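Long-range contact in carboxysome shell vertex protein CcmL (Nostoc sp., PDB 4N8X), which probably forms the pentameric vertices of the carboxysome shell, the polyhedral casing that encloses RuBisCO: residues Glu41-Ala50 and Arg73-Ile82. Numbering follows the deposited sequence.
Sequences EVAADNSVGA and RPVDAAVVAI
Ala44 and Ala78 form a single parallel-type bridge where the end of strand 39-44 meets the start of strand 77-88, their segment axes 64° apart: Ala44 N donates to Ala77 O at 2.9 Å, and Val79 N returns a bond of 2.9 Å to Ala44 O. Next to the bridge, Ala43 CB packs 3.9 Å from Ala77 CB.

Beyond the bridge the chain loops over Val79, with the Asp45 carboxylate at its centre. Asp45 CG, anti to the backbone N (chi1 177°), rests 4.1 Å from Val79 CB, while the two oxygens face the amides of residues 48-50. Asp45 OD1 takes Gly49 N on its syn lone pair at 2.7 Å and also Val48 N; OD2 uses its own syn lone pair for Ala50 N. A water completes the link, donating to Asp45 OD1 and Val79 O while accepting from Ser47 N. With an alanine here, the amides of Val48, Gly49 and Ala50 would probably lose their shared acceptor group and the loop would be freer to move.

Val48 packs on the strand beside this carboxylate. Val48 CG1, anti to the backbone N, meets Val79 CG1 at 3.9 Å and Ile82 CG1 at 3.7 Å, while CG2 lies against the Val80 carbonyl. Ala50 CB closes on the flank of Ile82 CG1. At the other end, the Asn46 amide and Arg73 guanidinium, their planes 53° apart, share the acceptor Asn70 OD1.

Asp45 OD1 and Val48 N make an Asx motif. Strand 39-44, outermost in the sheet order, here meets strand 77-88 although strands 24-30, 2-11 and 55-60 lie between them in that order; the sheet thus curls round on itself, consistent with closure of the OB-like β-barrel of the CcmL/EutN family.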
ATOM      1  N   GLU A  41      -5.201 -14.187   2.543  1.00 17.91           N
ATOM      2  CA  GLU A  41      -3.811 -13.809   2.354  1.00 24.68           C
ATOM      3  C   GLU A  41      -2.936 -14.756   3.119  1.00 19.37           C
ATOM      4  O   GLU A  41      -3.441 -15.532   3.928  1.00 19.30           O
ATOM      5  CB  GLU A  41      -3.550 -12.363   2.754  1.00 27.66           C
ATOM      6  CG  GLU A  41      -3.629 -12.023   4.219  1.00 32.72           C
ATOM      7  CD  GLU A  41      -3.597 -10.492   4.414  1.00 37.54           C
ATOM      8  OE1 GLU A  41      -4.279  -9.780   3.653  1.00 41.91           O
ATOM      9  OE2 GLU A  41      -2.870  -9.995   5.292  1.00 44.48           O
ATOM     10  N   VAL A  42      -1.630 -14.697   2.850  1.00 20.01           N
ATOM     11  CA  VAL A  42      -0.663 -15.540   3.541  1.00 16.07           C
ATOM     12  C   VAL A  42       0.203 -14.634   4.368  1.00 15.92           C
ATOM     13  O   VAL A  42       0.729 -13.653   3.836  1.00 17.09           O
ATOM     14  CB  VAL A  42       0.193 -16.308   2.524  1.00 12.92           C
ATOM     15  CG1 VAL A  42       1.175 -17.278   3.235  1.00 13.84           C
ATOM     16  CG2 VAL A  42      -0.720 -17.056   1.563  1.00 12.91           C
ATOM     17  N   ALA A  43       0.347 -14.954   5.663  1.00 15.86           N
ATOM     18  CA  ALA A  43       1.184 -14.158   6.569  1.00 19.87           C
ATOM     19  C   ALA A  43       2.191 -15.050   7.296  1.00 17.83           C
ATOM     20  O   ALA A  43       1.904 -16.209   7.581  1.00 17.81           O
ATOM     21  CB  ALA A  43       0.300 -13.410   7.614  1.00 15.22           C
ATOM     22  N   ALA A  44       3.332 -14.479   7.659  1.00 13.76           N
ATOM     23  CA  ALA A  44       4.325 -15.187   8.448  1.00 16.10           C
ATOM     24  C   ALA A  44       3.845 -15.221   9.895  1.00 19.34           C
ATOM     25  O   ALA A  44       3.232 -14.268  10.398  1.00 22.52           O
ATOM     26  CB  ALA A  44       5.682 -14.475   8.348  1.00 16.17           C
ATOM     27  N   ASP A  45       4.108 -16.322  10.584  1.00 19.16           N
ATOM     28  CA  ASP A  45       3.768 -16.365  12.004  1.00 16.00           C
ATOM     29  C   ASP A  45       4.914 -17.012  12.749  1.00 21.38           C
ATOM     30  O   ASP A  45       4.833 -18.137  13.179  1.00 18.62           O
ATOM     31  CB  ASP A  45       2.474 -17.136  12.232  1.00 16.20           C
ATOM     32  CG  ASP A  45       2.106 -17.276  13.742  1.00 26.65           C
ATOM     33  OD1 ASP A  45       2.742 -16.625  14.606  1.00 27.22           O
ATOM     34  OD2 ASP A  45       1.158 -18.044  14.081  1.00 21.48           O
ATOM     35  N   ASN A  46       6.010 -16.304  12.884  1.00 18.21           N
ATOM     36  CA  ASN A  46       7.147 -16.907  13.559  1.00 24.52           C
ATOM     37  C   ASN A  46       7.271 -16.435  15.001  1.00 27.05           C
ATOM     38  O   ASN A  46       8.158 -16.863  15.718  1.00 27.04           O
ATOM     39  CB  ASN A  46       8.440 -16.689  12.766  1.00 28.53           C
ATOM     40  CG  ASN A  46       8.704 -15.225  12.446  1.00 45.24           C
ATOM     41  OD1 ASN A  46       8.659 -14.356  13.324  1.00 51.48           O
ATOM     42  ND2 ASN A  46       8.974 -14.945  11.177  1.00 51.25           N
ATOM     43  N   SER A  47       6.336 -15.594  15.442  1.00 22.54           N
ATOM     44  CA  SER A  47       6.489 -14.921  16.736  1.00 28.72           C
ATOM     45  C   SER A  47       5.278 -15.138  17.646  1.00 26.97           C
ATOM     46  O   SER A  47       5.362 -15.028  18.848  1.00 26.41           O
ATOM     47  CB  SER A  47       6.684 -13.408  16.479  1.00 35.09           C
ATOM     48  OG  SER A  47       6.125 -12.609  17.504  1.00 41.86           O
ATOM     49  N   VAL A  48       4.123 -15.401  17.068  1.00 22.69           N
ATOM     50  CA  VAL A  48       2.916 -15.402  17.884  1.00 17.26           C
ATOM     51  C   VAL A  48       2.392 -16.824  18.139  1.00 17.81           C
ATOM     52  O   VAL A  48       2.079 -17.199  19.249  1.00 22.55           O
ATOM     53  CB  VAL A  48       1.845 -14.504  17.229  1.00 20.34           C
ATOM     54  CG1 VAL A  48       0.467 -14.800  17.807  1.00 25.79           C
ATOM     55  CG2 VAL A  48       2.221 -13.018  17.406  1.00 17.38           C
ATOM     56  N   GLY A  49       2.296 -17.624  17.093  1.00 16.76           N
ATOM     57  CA  GLY A  49       1.911 -19.006  17.301  1.00 23.81           C
ATOM     58  C   GLY A  49       0.412 -19.233  17.416  1.00 20.93           C
ATOM     59  O   GLY A  49      -0.057 -19.897  18.353  1.00 19.87           O
ATOM     60  N   ALA A  50      -0.336 -18.739  16.430  1.00 15.68           N
ATOM     61  CA  ALA A  50      -1.794 -18.861  16.399  1.00 19.84           C
ATOM     62  C   ALA A  50      -2.220 -20.252  15.921  1.00 22.15           C
ATOM     63  O   ALA A  50      -1.471 -20.933  15.189  1.00 26.87           O
ATOM     64  CB  ALA A  50      -2.417 -17.770  15.516  1.00 14.70           C
ATOM     65  N   ARG A  73      14.011 -10.313   5.811  1.00 25.98           N
ATOM     66  CA  ARG A  73      13.221 -11.351   5.169  1.00 24.48           C
ATOM     67  C   ARG A  73      12.141 -10.702   4.291  1.00 23.39           C
ATOM     68  O   ARG A  73      11.685  -9.599   4.587  1.00 24.79           O
ATOM     69  CB  ARG A  73      12.528 -12.248   6.214  1.00 30.12           C
ATOM     70  CG  ARG A  73      13.502 -13.025   7.146  1.00 31.63           C
ATOM     71  CD  ARG A  73      12.675 -14.019   7.986  1.00 35.75           C
ATOM     72  NE  ARG A  73      13.500 -15.059   8.604  1.00 39.08           N
ATOM     73  CZ  ARG A  73      13.338 -15.476   9.853  1.00 42.55           C
ATOM     74  NH1 ARG A  73      14.133 -16.423  10.349  1.00 45.08           N
ATOM     75  NH2 ARG A  73      12.403 -14.919  10.616  1.00 40.72           N
ATOM     76  N   PRO A  74      11.737 -11.383   3.213  1.00 26.51           N
ATOM     77  CA  PRO A  74      10.748 -10.760   2.300  1.00 25.07           C
ATOM     78  C   PRO A  74       9.342 -11.112   2.668  1.00 22.78           C
ATOM     79  O   PRO A  74       8.636 -11.826   1.944  1.00 22.08           O
ATOM     80  CB  PRO A  74      11.111 -11.345   0.924  1.00 28.90           C
ATOM     81  CG  PRO A  74      11.787 -12.679   1.235  1.00 27.09           C
ATOM     82  CD  PRO A  74      12.501 -12.469   2.569  1.00 26.93           C
ATOM     83  N   VAL A  75       8.901 -10.553   3.789  1.00 22.02           N
ATOM     84  CA  VAL A  75       7.570 -10.799   4.293  1.00 18.83           C
ATOM     85  C   VAL A  75       6.877  -9.447   4.352  1.00 20.65           C
ATOM     86  O   VAL A  75       7.464  -8.444   4.780  1.00 18.12           O
ATOM     87  CB  VAL A  75       7.620 -11.455   5.667  1.00 26.28           C
ATOM     88  CG1 VAL A  75       8.367 -12.780   5.568  1.00 26.75           C
ATOM     89  CG2 VAL A  75       8.358 -10.566   6.628  1.00 25.65           C
ATOM     90  N   ASP A  76       5.639  -9.409   3.879  1.00 20.09           N
ATOM     91  CA  ASP A  76       4.922  -8.151   3.857  1.00 20.03           C
ATOM     92  C   ASP A  76       3.643  -8.305   4.629  1.00 19.68           C
ATOM     93  O   ASP A  76       2.775  -7.438   4.547  1.00 20.42           O
ATOM     94  CB  ASP A  76       4.619  -7.730   2.412  1.00 21.14           C
ATOM     95  CG  ASP A  76       3.863  -8.809   1.631  1.00 24.09           C
ATOM     96  OD1 ASP A  76       3.494  -9.838   2.245  1.00 21.85           O
ATOM     97  OD2 ASP A  76       3.636  -8.611   0.407  1.00 20.53           O
ATOM     98  N   ALA A  77       3.516  -9.428   5.355  1.00 13.81           N
ATOM     99  CA  ALA A  77       2.346  -9.711   6.209  1.00 12.69           C
ATOM    100  C   ALA A  77       2.751 -10.672   7.300  1.00 13.23           C
ATOM    101  O   ALA A  77       3.427 -11.679   7.021  1.00 14.80           O
ATOM    102  CB  ALA A  77       1.125 -10.284   5.388  1.00 12.18           C
ATOM    103  N   ALA A  78       2.444 -10.285   8.541  1.00 17.28           N
ATOM    104  CA  ALA A  78       2.816 -11.044   9.726  1.00 20.23           C
ATOM    105  C   ALA A  78       1.658 -11.074  10.737  1.00 18.22           C
ATOM    106  O   ALA A  78       0.934 -10.079  10.910  1.00 15.57           O
ATOM    107  CB  ALA A  78       4.137 -10.462  10.371  1.00 16.69           C
ATOM    108  N   VAL A  79       1.514 -12.208  11.413  1.00 18.08           N
ATOM    109  CA  VAL A  79       0.615 -12.310  12.547  1.00 18.24           C
ATOM    110  C   VAL A  79       1.245 -11.618  13.754  1.00 13.00           C
ATOM    111  O   VAL A  79       2.382 -11.881  14.091  1.00 14.66           O
ATOM    112  CB  VAL A  79       0.264 -13.782  12.824  1.00 20.88           C
ATOM    113  CG1 VAL A  79      -0.492 -13.930  14.144  1.00 21.43           C
ATOM    114  CG2 VAL A  79      -0.548 -14.345  11.653  1.00 16.10           C
ATOM    115  N   VAL A  80       0.543 -10.649  14.362  1.00 14.07           N
ATOM    116  CA  VAL A  80       1.164  -9.934  15.458  1.00 16.33           C
ATOM    117  C   VAL A  80       0.450 -10.154  16.778  1.00 16.75           C
ATOM    118  O   VAL A  80       1.003  -9.887  17.847  1.00 17.42           O
ATOM    119  CB  VAL A  80       1.369  -8.401  15.162  1.00 25.21           C
ATOM    120  CG1 VAL A  80       2.195  -8.200  13.904  1.00 24.26           C
ATOM    121  CG2 VAL A  80       0.021  -7.633  15.023  1.00 14.67           C
ATOM    122  N   ALA A  81      -0.780 -10.640  16.713  1.00 15.12           N
ATOM    123  CA  ALA A  81      -1.550 -10.819  17.942  1.00 18.48           C
ATOM    124  C   ALA A  81      -2.674 -11.817  17.710  1.00 20.49           C
ATOM    125  O   ALA A  81      -3.187 -11.913  16.599  1.00 18.78           O
ATOM    126  CB  ALA A  81      -2.124  -9.465  18.394  1.00 21.50           C
ATOM    127  N   ILE A  82      -3.044 -12.553  18.756  1.00 19.10           N
ATOM    128  CA  ILE A  82      -4.264 -13.358  18.744  1.00 18.24           C
ATOM    129  C   ILE A  82      -5.339 -12.585  19.525  1.00 19.86           C
ATOM    130  O   ILE A  82      -5.113 -12.114  20.647  1.00 20.42           O
ATOM    131  CB  ILE A  82      -4.042 -14.733  19.415  1.00 17.29           C
ATOM    132  CG1 ILE A  82      -3.050 -15.565  18.600  1.00 16.45           C
ATOM    133  CG2 ILE A  82      -5.395 -15.491  19.652  1.00 18.78           C
ATOM    134  CD1 ILE A  82      -2.296 -16.647  19.448  1.00 17.80           C
TER
HETATM  135  O   HOH W   1       4.308 -14.022  14.327  1.00 24.81           O